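Local atomic coordinates of response regulator (Vibrio cholerae O1 biovar El Tor, PDB entry 7KPO), a protein that serves as the DNA-binding domain of the sensor histidine kinase ChiS and probably regulates transcription by binding DNA directly. Residues Gly39-Tyr44 with Asp56-Ile61. Residues are numbered along the deposited sequence; the frame is centred on the assembly and turned at random.
With FMT (formic acid), chain H.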
ATOM      1  N   GLY A  39     -12.681  -2.728 -14.699  1.00 13.34           N
ATOM      2  CA  GLY A  39     -12.807  -2.273 -16.094  1.00 13.65           C
ATOM      3  C   GLY A  39     -11.460  -2.278 -16.807  1.00 13.63           C
ATOM      4  O   GLY A  39     -11.388  -1.782 -17.938  1.00 15.03           O
ATOM      5  N   LEU A  40     -10.432  -2.872 -16.202  1.00 11.78           N
ATOM      6  CA  LEU A  40      -9.081  -2.811 -16.824  1.00 12.25           C
ATOM      7  C   LEU A  40      -8.892  -3.876 -17.906  1.00 11.93           C
ATOM      8  O   LEU A  40      -7.974  -3.698 -18.725  1.00 13.38           O
ATOM      9  CB  LEU A  40      -8.025  -2.960 -15.726  1.00 11.93           C
ATOM     10  CG  LEU A  40      -7.917  -1.769 -14.779  1.00 12.84           C
ATOM     11  CD1 LEU A  40      -7.037  -2.108 -13.594  1.00 13.24           C
ATOM     12  CD2 LEU A  40      -7.385  -0.542 -15.504  1.00 15.42           C
ATOM     13  N   TRP A  41      -9.704  -4.934 -17.894  1.00 12.21           N
ATOM     14  CA  TRP A  41      -9.555  -6.035 -18.877  1.00 12.72           C
ATOM     15  C   TRP A  41     -10.931  -6.428 -19.382  1.00 13.61           C
ATOM     16  O   TRP A  41     -11.883  -6.423 -18.584  1.00 15.18           O
ATOM     17  CB  TRP A  41      -8.841  -7.234 -18.247  1.00 12.50           C
ATOM     18  CG  TRP A  41      -7.502  -6.898 -17.676  1.00 12.11           C
ATOM     19  CD1 TRP A  41      -7.238  -6.491 -16.403  1.00 11.56           C
ATOM     20  CD2 TRP A  41      -6.239  -6.930 -18.366  1.00 12.40           C
ATOM     21  NE1 TRP A  41      -5.897  -6.268 -16.248  1.00 11.65           N
ATOM     22  CE2 TRP A  41      -5.261  -6.529 -17.433  1.00 11.71           C
ATOM     23  CE3 TRP A  41      -5.844  -7.247 -19.670  1.00 13.27           C
ATOM     24  CZ2 TRP A  41      -3.912  -6.455 -17.763  1.00 13.06           C
ATOM     25  CZ3 TRP A  41      -4.507  -7.169 -19.995  1.00 14.51           C
ATOM     26  CH2 TRP A  41      -3.557  -6.776 -19.052  1.00 13.97           C
ATOM     27  N   ARG A  42     -11.005  -6.784 -20.657  1.00 14.35           N
ATOM     28  CA  ARG A  42     -12.282  -7.141 -21.301  1.00 16.55           C
ATOM     29  C   ARG A  42     -12.667  -8.594 -21.036  1.00 15.33           C
ATOM     30  O   ARG A  42     -11.803  -9.460 -20.776  1.00 15.48           O
ATOM     31  CB  ARG A  42     -12.235  -6.841 -22.798  1.00 19.51           C
ATOM     32  CG  ARG A  42     -12.203  -5.354 -23.115  1.00 23.69           C
ATOM     33  CD  ARG A  42     -12.496  -5.097 -24.576  1.00 28.36           C
ATOM     34  NE  ARG A  42     -13.844  -5.539 -24.917  1.00 31.37           N
ATOM     35  CZ  ARG A  42     -14.355  -5.543 -26.145  1.00 32.05           C
ATOM     36  NH1 ARG A  42     -13.627  -5.136 -27.173  1.00 36.05           N
ATOM     37  NH2 ARG A  42     -15.593  -5.964 -26.341  1.00 35.52           N
ATOM     38  N   VAL A  43     -13.972  -8.806 -21.090  1.00 16.67           N
ATOM     39  CA  VAL A  43     -14.615 -10.135 -20.945  1.00 18.37           C
ATOM     40  C   VAL A  43     -15.077 -10.558 -22.339  1.00 19.54           C
ATOM     41  O   VAL A  43     -15.641  -9.710 -23.070  1.00 19.75           O
ATOM     42  CB  VAL A  43     -15.779 -10.061 -19.944  1.00 21.85           C
ATOM     43  CG1 VAL A  43     -16.688 -11.276 -20.027  1.00 24.58           C
ATOM     44  CG2 VAL A  43     -15.268  -9.841 -18.527  1.00 22.73           C
ATOM     45  N   TYR A  44     -14.846 -11.824 -22.675  1.00 20.98           N
ATOM     46  CA  TYR A  44     -15.192 -12.366 -24.010  1.00 23.20           C
ATOM     47  C   TYR A  44     -15.965 -13.674 -23.849  1.00 27.17           C
ATOM     48  O   TYR A  44     -15.834 -14.315 -22.787  1.00 30.54           O
ATOM     49  CB  TYR A  44     -13.916 -12.628 -24.819  1.00 23.52           C
ATOM     50  CG  TYR A  44     -13.111 -11.402 -25.171  1.00 24.30           C
ATOM     51  CD1 TYR A  44     -13.347 -10.709 -26.349  1.00 28.21           C
ATOM     52  CD2 TYR A  44     -12.105 -10.938 -24.340  1.00 21.80           C
ATOM     53  CE1 TYR A  44     -12.612  -9.584 -26.686  1.00 29.44           C
ATOM     54  CE2 TYR A  44     -11.361  -9.814 -24.663  1.00 24.01           C
ATOM     55  CZ  TYR A  44     -11.613  -9.134 -25.841  1.00 28.21           C
ATOM     56  OH  TYR A  44     -10.884  -8.026 -26.165  1.00 30.56           O
ATOM     57  N   ASP A  56      -5.689 -13.336 -19.402  1.00 12.15           N
ATOM     58  CA  ASP A  56      -5.154 -14.708 -19.201  1.00 13.29           C
ATOM     59  C   ASP A  56      -3.797 -14.867 -19.888  1.00 11.91           C
ATOM     60  O   ASP A  56      -2.979 -15.647 -19.391  1.00 13.15           O
ATOM     61  CB  ASP A  56      -6.148 -15.754 -19.702  1.00 14.58           C
ATOM     62  CG  ASP A  56      -7.425 -15.832 -18.887  1.00 16.04           C
ATOM     63  OD1 ASP A  56      -7.500 -15.166 -17.835  1.00 16.80           O
ATOM     64  OD2 ASP A  56      -8.329 -16.574 -19.302  1.00 20.36           O
ATOM     65  N   LYS A  57      -3.563 -14.149 -20.981  1.00 12.24           N
ATOM     66  CA  LYS A  57      -2.278 -14.271 -21.724  1.00 12.93           C
ATOM     67  C   LYS A  57      -1.112 -13.757 -20.873  1.00 11.74           C
ATOM     68  O   LYS A  57       0.024 -14.183 -21.113  1.00 12.48           O
ATOM     69  CB  LYS A  57      -2.340 -13.484 -23.037  1.00 14.61           C
ATOM     70  CG  LYS A  57      -3.353 -14.008 -24.044  1.00 16.79           C
ATOM     71  CD  LYS A  57      -3.409 -13.217 -25.328  1.00 20.14           C
ATOM     72  CE  LYS A  57      -4.434 -13.771 -26.293  1.00 25.72           C
ATOM     73  NZ  LYS A  57      -4.467 -13.006 -27.561  1.00 29.56           N
ATOM     74  N   TYR A  58      -1.387 -12.897 -19.897  1.00 11.29           N
ATOM     75  CA  TYR A  58      -0.329 -12.274 -19.061  1.00 12.08           C
ATOM     76  C   TYR A  58       0.075 -13.177 -17.896  1.00 12.79           C
ATOM     77  O   TYR A  58       0.980 -12.789 -17.148  1.00 14.73           O
ATOM     78  CB  TYR A  58      -0.821 -10.923 -18.538  1.00 12.78           C
ATOM     79  CG  TYR A  58      -0.830  -9.833 -19.578  1.00 12.59           C
ATOM     80  CD1 TYR A  58      -1.751  -9.818 -20.610  1.00 13.34           C
ATOM     81  CD2 TYR A  58       0.087  -8.799 -19.519  1.00 13.22           C
ATOM     82  CE1 TYR A  58      -1.753  -8.810 -21.563  1.00 13.83           C
ATOM     83  CE2 TYR A  58       0.105  -7.789 -20.466  1.00 13.82           C
ATOM     84  CZ  TYR A  58      -0.812  -7.794 -21.497  1.00 13.51           C
ATOM     85  OH  TYR A  58      -0.802  -6.788 -22.421  1.00 16.18           O
ATOM     86  N   LEU A  59      -0.510 -14.371 -17.796  1.00 12.02           N
ATOM     87  CA  LEU A  59      -0.260 -15.229 -16.610  1.00 13.15           C
ATOM     88  C   LEU A  59       0.766 -16.319 -16.927  1.00 13.20           C
ATOM     89  O   LEU A  59       1.089 -17.085 -16.014  1.00 13.95           O
ATOM     90  CB  LEU A  59      -1.596 -15.803 -16.130  1.00 14.28           C
ATOM     91  CG  LEU A  59      -2.692 -14.762 -15.871  1.00 15.93           C
ATOM     92  CD1 LEU A  59      -3.956 -15.419 -15.340  1.00 17.26           C
ATOM     93  CD2 LEU A  59      -2.213 -13.671 -14.920  1.00 17.49           C
ATOM     94  N   ARG A  60       1.266 -16.358 -18.162  1.00 12.80           N
ATOM     95  CA  ARG A  60       2.301 -17.339 -18.577  1.00 13.70           C
ATOM     96  C   ARG A  60       3.268 -16.624 -19.518  1.00 12.70           C
ATOM     97  O   ARG A  60       2.809 -15.885 -20.407  1.00 12.70           O
ATOM     98  CB  ARG A  60       1.694 -18.559 -19.285  1.00 15.69           C
ATOM     99  CG  ARG A  60       0.745 -19.375 -18.421  1.00 18.13           C
ATOM    100  CD  ARG A  60       0.125 -20.588 -19.100  1.00 22.52           C
ATOM    101  NE  ARG A  60       1.045 -21.691 -19.381  1.00 28.00           N
ATOM    102  CZ  ARG A  60       1.420 -22.117 -20.591  1.00 29.36           C
ATOM    103  NH1 ARG A  60       0.949 -21.552 -21.692  1.00 34.36           N
ATOM    104  NH2 ARG A  60       2.255 -23.139 -20.693  1.00 27.82           N
ATOM    105  N   ILE A  61       4.561 -16.875 -19.366  1.00 12.44           N
ATOM    106  CA  ILE A  61       5.533 -16.210 -20.273  1.00 12.99           C
ATOM    107  C   ILE A  61       5.292 -16.671 -21.721  1.00 12.89           C
ATOM    108  O   ILE A  61       5.499 -15.861 -22.625  1.00 14.54           O
ATOM    109  CB  ILE A  61       6.976 -16.467 -19.793  1.00 14.00           C
ATOM    110  CG1 ILE A  61       7.975 -15.515 -20.452  1.00 15.84           C
ATOM    111  CG2 ILE A  61       7.392 -17.919 -19.978  1.00 14.96           C
ATOM    112  CD1 ILE A  61       7.735 -14.049 -20.154  1.00 16.84           C
TER
HETATM  113  C   FMT H1207      -8.410  -6.559 -23.443  1.00 22.02           C
HETATM  114  O1  FMT H1207      -8.509  -6.958 -22.297  1.00 16.02           O
HETATM  115  O2  FMT H1207      -8.734  -7.237 -24.529  1.00 25.74           O
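An edge-to-face aromatic pair, Trp-41 against Tyr-58, joins the loop between helix 31-38 and strand 44-46 to the turn at the end of the short helix 53-57, with the small antiparallel hairpin of 44-46 and 49-51 lying between them in sequence. The indole presents the outer edge of its six-membered ring: CH2 sits 3.6 Å above the Tyr-58 ring plane, over its centre, while CZ3 of Trp-41 lies 3.6 Å from CE1 of Tyr-58. The two planes are inclined at 64° and the ring centroids are 4.9 Å apart, a tilted T-shape in which the C-H edge of one ring meets the pi cloud of the other. The CB bonds aim the two side chains at each other, and chi1 of Trp-41 (-57°) sets CG beside the backbone N, swinging the indole out toward Tyr-58. A type I turn from Lys-57 to Arg-60 carries Tyr-58. Both residues are buried, with Met-16 of helix 2-27 touching Trp-41 and Val-73 of helix 70-83 touching Tyr-58. Their side-chain polar atoms are satisfied away from the pair: Trp-41 NE1 bonds to Ser-76 OG, and Tyr-58 OH to the backbone N of Arg-69. Beside the indole, a formic acid, probably from the crystallisation liquor, takes a nearly straight bond from the backbone N-H of Arg-42 to its O1 (N to O1 3.0 Å, 177°). Tyr-44 OH donates to its O2 at 2.8 Å, and Thr-54 OG1 is also hydrogen-bonded to the formic acid. Large aromatic residues with one polar group each suit this place, since carbon surface can fill the interior while NE1 and OH reach hydrogen-bonding partners. With no hydrogen bond between the two segments, this junction rests on dispersion and the weak electrostatics of C-H against pi; the off-axis NE1 bond helps set the indole's rotation, whereas the OH bond holds the far end of Tyr-58 and packing sets its rotation.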